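Local coordinates for clostripain-related protein (Bacteroides thetaiotaomicron, PDB 5L20), which is probably a cysteine peptidase of the clostripain (C11) family, this chain forming the N-terminal part of the peptidase domain, at residues L16-N21 / P81-A86; F50-T53 / K57-L60; D95-R98 / R104-M107; S24-N29 / I109-M114. All blocks are in the same frame, centred on the assembly; numbering follows the deposited sequence.

Contact 1. Residues L16-N21 / P81-A86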
# COMPACT_ATOMS: atom_id res chain seq x y z
N LEU A 16 4.19 -0.69 -1.54
CA LEU A 16 5.53 -0.64 -0.97
C LEU A 16 6.20 -2.00 -1.16
O LEU A 16 6.38 -2.78 -0.20
CB LEU A 16 5.50 -0.22 0.51
CG LEU A 16 4.82 1.14 0.77
CD1 LEU A 16 4.52 1.28 2.27
CD2 LEU A 16 5.72 2.25 0.27
N PRO A 17 6.55 -2.33 -2.39
CA PRO A 17 7.22 -3.61 -2.63
C PRO A 17 8.62 -3.60 -2.04
O PRO A 17 9.14 -2.55 -1.64
CB PRO A 17 7.24 -3.72 -4.16
CG PRO A 17 7.24 -2.30 -4.63
CD PRO A 17 6.37 -1.55 -3.64
N TRP A 18 9.26 -4.76 -2.02
CA TRP A 18 10.54 -4.88 -1.32
C TRP A 18 11.61 -3.96 -1.89
O TRP A 18 11.81 -3.90 -3.10
CB TRP A 18 11.02 -6.34 -1.37
CG TRP A 18 12.30 -6.57 -0.63
CD1 TRP A 18 13.49 -6.94 -1.18
CD2 TRP A 18 12.51 -6.46 0.78
NE1 TRP A 18 14.45 -7.06 -0.18
CE2 TRP A 18 13.87 -6.75 1.02
CE3 TRP A 18 11.69 -6.10 1.85
CZ2 TRP A 18 14.42 -6.74 2.31
CZ3 TRP A 18 12.25 -6.08 3.14
CH2 TRP A 18 13.60 -6.39 3.35
N SER A 19 12.31 -3.24 -1.01
CA SER A 19 13.24 -2.18 -1.40
C SER A 19 14.66 -2.44 -0.92
O SER A 19 15.54 -1.61 -1.14
CB SER A 19 12.80 -0.83 -0.81
OG SER A 19 13.02 -0.86 0.61
N ASP A 20 14.84 -3.58 -0.27
CA ASP A 20 16.10 -3.98 0.40
C ASP A 20 16.45 -3.16 1.64
O ASP A 20 16.70 -3.75 2.69
CB ASP A 20 17.27 -3.97 -0.59
CG ASP A 20 17.25 -5.17 -1.56
OD1 ASP A 20 17.24 -6.34 -1.08
OD2 ASP A 20 17.21 -4.95 -2.80
N ASN A 21 16.48 -1.83 1.55
CA ASN A 21 17.02 -1.00 2.65
C ASN A 21 16.19 0.24 2.98
O ASN A 21 16.62 1.09 3.75
CB ASN A 21 18.47 -0.58 2.32
CG ASN A 21 18.54 0.42 1.18
OD1 ASN A 21 17.60 0.56 0.41
ND2 ASN A 21 19.67 1.10 1.08
N PRO A 81 4.87 -13.34 -2.91
CA PRO A 81 4.14 -12.61 -3.95
C PRO A 81 5.05 -12.24 -5.11
O PRO A 81 6.21 -11.90 -4.88
CB PRO A 81 3.63 -11.37 -3.23
CG PRO A 81 4.61 -11.14 -2.15
CD PRO A 81 5.06 -12.54 -1.69
N ALA A 82 4.55 -12.30 -6.34
CA ALA A 82 5.38 -12.10 -7.51
C ALA A 82 5.30 -10.65 -7.98
O ALA A 82 4.85 -10.34 -9.10
CB ALA A 82 4.96 -13.06 -8.62
N TYR A 83 5.72 -9.75 -7.10
CA TYR A 83 5.45 -8.33 -7.30
C TYR A 83 6.34 -7.71 -8.39
O TYR A 83 6.12 -6.56 -8.75
CB TYR A 83 5.59 -7.57 -5.97
CG TYR A 83 6.87 -7.90 -5.25
CD1 TYR A 83 8.07 -7.26 -5.56
CD2 TYR A 83 6.87 -8.85 -4.22
CE1 TYR A 83 9.24 -7.58 -4.92
CE2 TYR A 83 8.06 -9.18 -3.58
CZ TYR A 83 9.22 -8.54 -3.93
OH TYR A 83 10.39 -8.84 -3.29
N THR A 84 7.32 -8.44 -8.92
CA THR A 84 8.09 -7.92 -10.06
C THR A 84 7.52 -8.38 -11.40
O THR A 84 8.12 -8.09 -12.45
CB THR A 84 9.58 -8.33 -10.01
OG1 THR A 84 9.70 -9.75 -10.23
CG2 THR A 84 10.24 -7.93 -8.67
N THR A 85 6.37 -9.07 -11.39
CA THR A 85 5.75 -9.59 -12.61
C THR A 85 4.40 -8.92 -12.84
O THR A 85 3.74 -8.47 -11.89
CB THR A 85 5.51 -11.13 -12.57
OG1 THR A 85 4.48 -11.43 -11.65
CG2 THR A 85 6.79 -11.89 -12.18
N ALA A 86 3.99 -8.84 -14.09
CA ALA A 86 2.73 -8.21 -14.41
C ALA A 86 1.57 -8.98 -13.78
O ALA A 86 0.64 -8.38 -13.22
CB ALA A 86 2.55 -8.10 -15.91
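The ring of Tyr83 runs alongside the backbone corner at Pro17 and Trp18, and its atoms can be read in order from base to tip. CB starts out toward the facing loop, and chi1 of 49° sets CG between the backbone N and the carbonyl carbon, which carries the ring toward the 16-21 segment. Along one side of the side chain, CD1 of Tyr83 meets CB of Pro17 obliquely at 3.9 Å, and CE1 then passes Trp18 N at 4.0 Å. Further out, CZ of Tyr83 lies 3.8 Å from Trp18 CB, and Tyr83 OH comes to 3.2 Å from that same methylene. Here the loop leading from strand 10-16 to helix 23-37 meets the one leading from strand 69-79 to helix 86-99; in the latter, a type I turn from Ala82 to Thr85 precedes the helix, with Thr85 as its N-cap. The hydroxyl of Tyr83 is hydrogen-bonded to Ala55 O, and a leucine in place of Tyr83 would probably leave Ala55 O without this partner and Trp18 CB less well covered. Trp18 points the same way as Tyr83, while its indole NE1 reaches Asp20 OD1 at 3.0 Å, meeting the oxygen from above the carboxylate plane.

Contact 2. Residues F50-T53 / K57-L60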
# COMPACT_ATOMS: atom_id res chain seq x y z
N PHE A 50 -0.24 -2.14 0.60
CA PHE A 50 0.50 -3.38 0.39
C PHE A 50 1.92 -3.11 0.79
O PHE A 50 2.57 -2.22 0.22
CB PHE A 50 0.45 -3.84 -1.06
CG PHE A 50 1.34 -5.01 -1.39
CD1 PHE A 50 2.67 -4.82 -1.75
CD2 PHE A 50 0.81 -6.31 -1.36
CE1 PHE A 50 3.47 -5.93 -2.11
CE2 PHE A 50 1.60 -7.41 -1.71
CZ PHE A 50 2.92 -7.23 -2.08
N MET A 51 2.45 -3.85 1.76
CA MET A 51 3.85 -3.67 2.11
C MET A 51 4.57 -5.00 2.29
O MET A 51 4.10 -5.87 3.05
CB MET A 51 4.00 -2.83 3.38
CG MET A 51 5.45 -2.66 3.73
SD MET A 51 5.68 -1.53 5.10
CE MET A 51 7.41 -1.79 5.41
N CYS A 52 5.69 -5.15 1.59
CA CYS A 52 6.61 -6.27 1.82
C CYS A 52 7.34 -6.04 3.13
O CYS A 52 8.01 -5.03 3.30
CB CYS A 52 7.62 -6.40 0.68
SG CYS A 52 6.93 -7.06 -0.85
N THR A 53 7.21 -6.97 4.07
CA THR A 53 7.95 -6.85 5.32
C THR A 53 9.30 -7.57 5.19
O THR A 53 10.23 -7.30 5.96
CB THR A 53 7.16 -7.42 6.48
OG1 THR A 53 6.78 -8.76 6.14
CG2 THR A 53 5.88 -6.62 6.72
N LYS A 57 7.62 -11.84 1.95
CA LYS A 57 6.44 -11.77 2.81
C LYS A 57 5.83 -10.38 2.70
O LYS A 57 6.54 -9.38 2.82
CB LYS A 57 6.79 -12.06 4.27
CG LYS A 57 7.17 -13.51 4.53
CD LYS A 57 7.48 -13.71 6.00
CE LYS A 57 6.33 -13.22 6.86
NZ LYS A 57 6.67 -13.22 8.31
N ALA A 58 4.52 -10.32 2.51
CA ALA A 58 3.84 -9.04 2.43
C ALA A 58 2.50 -9.10 3.11
O ALA A 58 1.93 -10.19 3.31
CB ALA A 58 3.66 -8.59 0.98
N THR A 59 2.00 -7.92 3.45
CA THR A 59 0.68 -7.80 4.03
C THR A 59 -0.13 -6.74 3.27
O THR A 59 0.45 -5.75 2.79
CB THR A 59 0.77 -7.45 5.54
OG1 THR A 59 -0.53 -7.33 6.12
CG2 THR A 59 1.52 -6.17 5.76
N LEU A 60 -1.43 -6.97 3.15
CA LEU A 60 -2.37 -5.97 2.64
C LEU A 60 -3.24 -5.52 3.80
O LEU A 60 -3.87 -6.35 4.48
CB LEU A 60 -3.23 -6.54 1.52
CG LEU A 60 -4.09 -5.53 0.78
CD1 LEU A 60 -3.22 -4.77 -0.21
CD2 LEU A 60 -5.22 -6.21 0.03
O HOH W 1 7.70 -10.33 8.28
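Met51 and Thr59 form the hydrogen-bonded pair of this antiparallel hairpin. Met51 N donates to Thr59 O at 2.9 Å with an N-H...O angle of 165°, nearly in line with the carbonyl, and Thr59 N returns a bond of 3.0 Å to Met51 O. Close to the turn the ladder ends in a more bent bond, Thr53 N to Lys57 O at 2.8 Å and 138°. Ala58 CA also lies 3.2 Å from Met51 O in a CA-H...O contact. Backbone groups of Phe50 and Cys52 bond to Leu16 on the neighbouring strand, those of Ala58 to Tyr78 on the strand beyond. Thr59 OG1 makes a weak hydrogen bond with Asn77 OD1, and at the exposed end one water links Thr53 OG1, at 2.8 Å, to Lys57 NZ, from which it accepts. On the face of Phe50, Cys52, Ala58 and Leu60, the Phe50 ring, its CG anti to the backbone N (chi1 172°), leans over until CZ is 3.4 Å from Ala58 CB, with Leu60 CD1 at the ring's edge. Pairing of the backbone polar groups within the sheet is consistent with burial of this largely apolar face, where Phe50 and Leu60 meet helix 86-99.

Contact 3. Residues D95-R98 / R104-M107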
# COMPACT_ATOMS: atom_id res chain seq x y z
N ASP A 95 -6.96 -7.78 -5.68
CA ASP A 95 -7.24 -7.85 -4.24
C ASP A 95 -7.69 -6.46 -3.74
O ASP A 95 -8.66 -6.33 -3.00
CB ASP A 95 -6.00 -8.28 -3.46
CG ASP A 95 -5.66 -9.75 -3.62
OD1 ASP A 95 -6.55 -10.56 -3.98
OD2 ASP A 95 -4.50 -10.09 -3.32
N VAL A 96 -6.96 -5.41 -4.13
CA VAL A 96 -7.32 -4.05 -3.69
C VAL A 96 -8.75 -3.73 -4.10
O VAL A 96 -9.55 -3.20 -3.30
CB VAL A 96 -6.33 -3.01 -4.28
CG1 VAL A 96 -6.84 -1.57 -4.04
CG2 VAL A 96 -4.97 -3.22 -3.66
N GLN A 97 -9.11 -4.07 -5.33
CA GLN A 97 -10.45 -3.77 -5.80
C GLN A 97 -11.52 -4.59 -5.06
O GLN A 97 -12.58 -4.07 -4.78
CB GLN A 97 -10.54 -4.04 -7.30
CG GLN A 97 -9.71 -3.10 -8.15
CD GLN A 97 -9.75 -3.54 -9.59
OE1 GLN A 97 -10.74 -3.33 -10.31
NE2 GLN A 97 -8.68 -4.20 -10.01
N ARG A 98 -11.23 -5.85 -4.75
CA ARG A 98 -12.19 -6.70 -4.01
C ARG A 98 -12.42 -6.15 -2.62
O ARG A 98 -13.57 -6.03 -2.20
CB ARG A 98 -11.70 -8.14 -3.92
CG ARG A 98 -12.16 -9.00 -5.09
CD ARG A 98 -11.74 -10.48 -4.92
NE ARG A 98 -10.29 -10.62 -4.98
CZ ARG A 98 -9.62 -10.99 -6.07
NH1 ARG A 98 -10.27 -11.32 -7.18
NH2 ARG A 98 -8.32 -11.05 -6.05
N ARG A 104 -13.05 5.44 -8.09
CA ARG A 104 -11.71 5.86 -8.51
C ARG A 104 -10.64 5.15 -7.69
O ARG A 104 -10.85 4.81 -6.52
CB ARG A 104 -11.51 7.38 -8.29
CG ARG A 104 -12.43 8.36 -9.02
CD ARG A 104 -12.00 9.82 -8.58
NE ARG A 104 -12.73 10.36 -7.42
CZ ARG A 104 -12.21 10.98 -6.34
NH1 ARG A 104 -10.90 11.19 -6.15
NH2 ARG A 104 -13.06 11.41 -5.40
N TYR A 105 -9.46 5.01 -8.30
CA TYR A 105 -8.26 4.46 -7.66
C TYR A 105 -7.06 5.31 -7.95
O TYR A 105 -6.95 5.84 -9.05
CB TYR A 105 -7.96 3.03 -8.17
CG TYR A 105 -9.05 2.06 -7.76
CD1 TYR A 105 -10.22 1.96 -8.49
CD2 TYR A 105 -8.90 1.29 -6.61
CE1 TYR A 105 -11.26 1.11 -8.09
CE2 TYR A 105 -9.94 0.43 -6.20
CZ TYR A 105 -11.09 0.37 -6.94
OH TYR A 105 -12.10 -0.47 -6.51
N SER A 106 -6.18 5.44 -6.97
CA SER A 106 -4.89 6.06 -7.19
C SER A 106 -3.79 5.20 -6.58
O SER A 106 -4.09 4.33 -5.75
CB SER A 106 -4.83 7.46 -6.58
OG SER A 106 -4.91 7.39 -5.16
N MET A 107 -2.54 5.44 -6.97
CA MET A 107 -1.46 4.59 -6.53
C MET A 107 -0.30 5.42 -6.07
O MET A 107 0.09 6.37 -6.76
CB MET A 107 -1.07 3.65 -7.68
CG MET A 107 -0.36 2.40 -7.27
SD MET A 107 -0.28 1.28 -8.70
CE MET A 107 0.75 0.05 -7.91
O HOH W 2 -12.99 -2.11 -9.12
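Tyr105 reaches from its strand to lay the outer part of its ring against the side chain of Gln97. The two side chains cross at about a right angle, and the ring carbon CZ of Tyr105 lies 3.9 Å from Gln97 CG. Its hydroxyl continues past the helix backbone, with OH of Tyr105 3.8 Å from Gln97 CA. Nearer the sheet, Val96 CG1 makes a looser apolar contact of 4.3 Å with Tyr105 CE2. A chi1 of -65° puts CG of Tyr105 beside the backbone N, the rotation that lets CZ and OH reach Gln97. No direct polar bond joins the side chains; instead one water donates both to Gln97 OE1, at 2.8 Å, and to Tyr105 OH, at 3.2 Å. That hydroxyl is further fixed by hydrogen bonds with Ser100 O and Thr102 N in the connecting segment, while Gln97 NE2 is bonded to Leu93 O one helical turn back. These bonds would hold both polar ends in place at the exposed side of the contact. The contact closes the short link from helix 86-99 to strand 104-109, an outermost strand within this chain; there the helix lies over the sheet, Val96 resting on Phe13 and Tyr105 on Thr11 of the adjacent parallel strand 10-16.

Contact 4. Residues S24-N29 / I109-M114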
# COMPACT_ATOMS: atom_id res chain seq x y z
N SER A 24 12.49 0.53 6.81
CA SER A 24 12.26 1.36 7.98
C SER A 24 11.70 2.73 7.57
O SER A 24 10.80 3.26 8.23
CB SER A 24 13.56 1.50 8.79
OG SER A 24 14.68 1.86 7.99
N ASN A 25 12.22 3.29 6.48
CA ASN A 25 11.67 4.55 5.97
C ASN A 25 10.19 4.40 5.63
O ASN A 25 9.39 5.30 5.86
CB ASN A 25 12.45 5.04 4.75
CG ASN A 25 13.93 5.23 5.05
OD1 ASN A 25 14.75 4.34 4.82
ND2 ASN A 25 14.28 6.40 5.57
N PHE A 26 9.80 3.25 5.07
CA PHE A 26 8.41 3.01 4.73
C PHE A 26 7.52 2.98 5.98
O PHE A 26 6.39 3.48 5.97
CB PHE A 26 8.26 1.68 3.98
CG PHE A 26 8.87 1.66 2.59
CD1 PHE A 26 9.28 2.81 1.94
CD2 PHE A 26 9.01 0.44 1.94
CE1 PHE A 26 9.83 2.74 0.68
CE2 PHE A 26 9.55 0.35 0.69
CZ PHE A 26 9.98 1.48 0.06
N TYR A 27 8.00 2.35 7.06
CA TYR A 27 7.23 2.36 8.28
C TYR A 27 6.97 3.79 8.77
O TYR A 27 5.87 4.09 9.20
CB TYR A 27 7.93 1.54 9.36
CG TYR A 27 7.77 0.04 9.17
CD1 TYR A 27 6.50 -0.53 9.10
CD2 TYR A 27 8.88 -0.79 9.06
CE1 TYR A 27 6.33 -1.91 8.92
CE2 TYR A 27 8.73 -2.17 8.88
CZ TYR A 27 7.46 -2.71 8.82
OH TYR A 27 7.30 -4.08 8.64
N GLN A 28 7.96 4.67 8.62
CA GLN A 28 7.77 6.07 9.01
C GLN A 28 6.82 6.79 8.05
O GLN A 28 6.01 7.61 8.46
CB GLN A 28 9.13 6.78 9.09
CG GLN A 28 9.08 8.27 9.45
CD GLN A 28 8.48 8.53 10.84
OE1 GLN A 28 8.64 7.72 11.75
NE2 GLN A 28 7.79 9.65 11.00
N ASN A 29 6.91 6.46 6.75
CA ASN A 29 5.92 6.99 5.81
C ASN A 29 4.47 6.61 6.21
O ASN A 29 3.54 7.44 6.17
CB ASN A 29 6.15 6.46 4.38
CG ASN A 29 7.43 6.98 3.74
OD1 ASN A 29 8.12 6.23 3.06
ND2 ASN A 29 7.76 8.26 3.95
N ILE A 109 3.61 4.75 -4.95
CA ILE A 109 4.61 3.70 -5.06
C ILE A 109 5.90 4.17 -4.40
O ILE A 109 6.50 5.15 -4.84
CB ILE A 109 4.88 3.33 -6.51
CG1 ILE A 109 3.55 2.93 -7.19
CG2 ILE A 109 5.94 2.24 -6.56
CD1 ILE A 109 3.74 2.49 -8.63
N GLY A 110 6.31 3.44 -3.36
CA GLY A 110 7.55 3.78 -2.65
C GLY A 110 8.57 2.68 -2.88
O GLY A 110 8.23 1.51 -2.75
N CYS A 111 9.81 3.06 -3.21
CA CYS A 111 10.92 2.13 -3.46
C CYS A 111 12.12 2.91 -3.99
O CYS A 111 12.10 4.14 -3.96
CB CYS A 111 10.52 1.03 -4.46
SG CYS A 111 10.55 -0.62 -3.79
N HIS A 112 13.12 2.21 -4.51
CA HIS A 112 14.23 2.84 -5.25
C HIS A 112 13.78 3.05 -6.69
O HIS A 112 13.06 2.22 -7.24
CB HIS A 112 15.49 1.98 -5.26
CG HIS A 112 16.10 1.79 -3.92
ND1 HIS A 112 17.03 2.67 -3.39
CD2 HIS A 112 15.93 0.82 -2.99
CE1 HIS A 112 17.40 2.24 -2.19
NE2 HIS A 112 16.75 1.12 -1.93
N GLY A 113 14.21 4.14 -7.31
CA GLY A 113 13.83 4.41 -8.69
C GLY A 113 15.01 4.65 -9.60
O GLY A 113 16.04 5.22 -9.18
N MET A 114 14.86 4.24 -10.86
CA MET A 114 15.87 4.43 -11.89
C MET A 114 15.18 4.72 -13.22
O MET A 114 15.54 4.19 -14.27
CB MET A 114 16.78 3.21 -11.98
CG MET A 114 18.07 3.42 -12.71
SD MET A 114 19.13 4.63 -11.90
CE MET A 114 20.42 4.66 -13.15
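A chi1 of -68°, which turns CG of Phe26 away from its own carbonyl carbon, and a chi2 near -12° send the ring from helix 23-37 straight at the backbone of Gly110 and Cys111. The mixed sheet flanked by helices is consistent with the caspase-like alpha/beta fold of clan CD peptidases, to which family C11 belongs. Segment 109-114 leaves the C-terminal end of strand 104-109, and its His112-Gly113 pair is consistent with the His-Gly signature of that clan. The ring tip does the touching: Phe26 CZ lies 3.6 Å from Cys111 N, while Phe26 CE1 approaches Gly110 C at 3.8 Å. Cys111 CA lies at the ring's edge, in its plane. Leu16, Ser19 and Met51 also pack on the buried side chain, which borders a modified side chain of the bound peptide; Gly113 makes backbone hydrogen bonds with that peptide. An alanine in place of Phe26 is likely to open a gap between helix and loop, leaving the Gly110-Cys111 backbone without the ring it rests on. The shortest approach is polar against aromatic: Phe26 CZ stands 3.3 Å from Gly110 O, in van der Waals contact.

In the fold
Three of the four contacts gather at one end of the sheet, where strands 10-16, 45-52 and 104-109 finish. Contacts 1 and 2 have centres about 9 Å apart and are joined by a probable backbone hydrogen bond, Leu16 N to Phe50 O at 2.8 Å; Cys52 SG also packs on Tyr83 CE2 at 3.6 Å. Contact 4, about 11 Å from contact 1 between centres, meets it where Pro17 and Ser19 pack on Cys111, and borders the bound peptide, so this end probably forms the substrate side of the domain. Tyr27 of contact 4 meets Met51 and Thr53 of contact 2. Contact 3, about 19 Å from contact 4 between centres, lies across the chain's centre and reaches contact 2 through Leu60 and Val96.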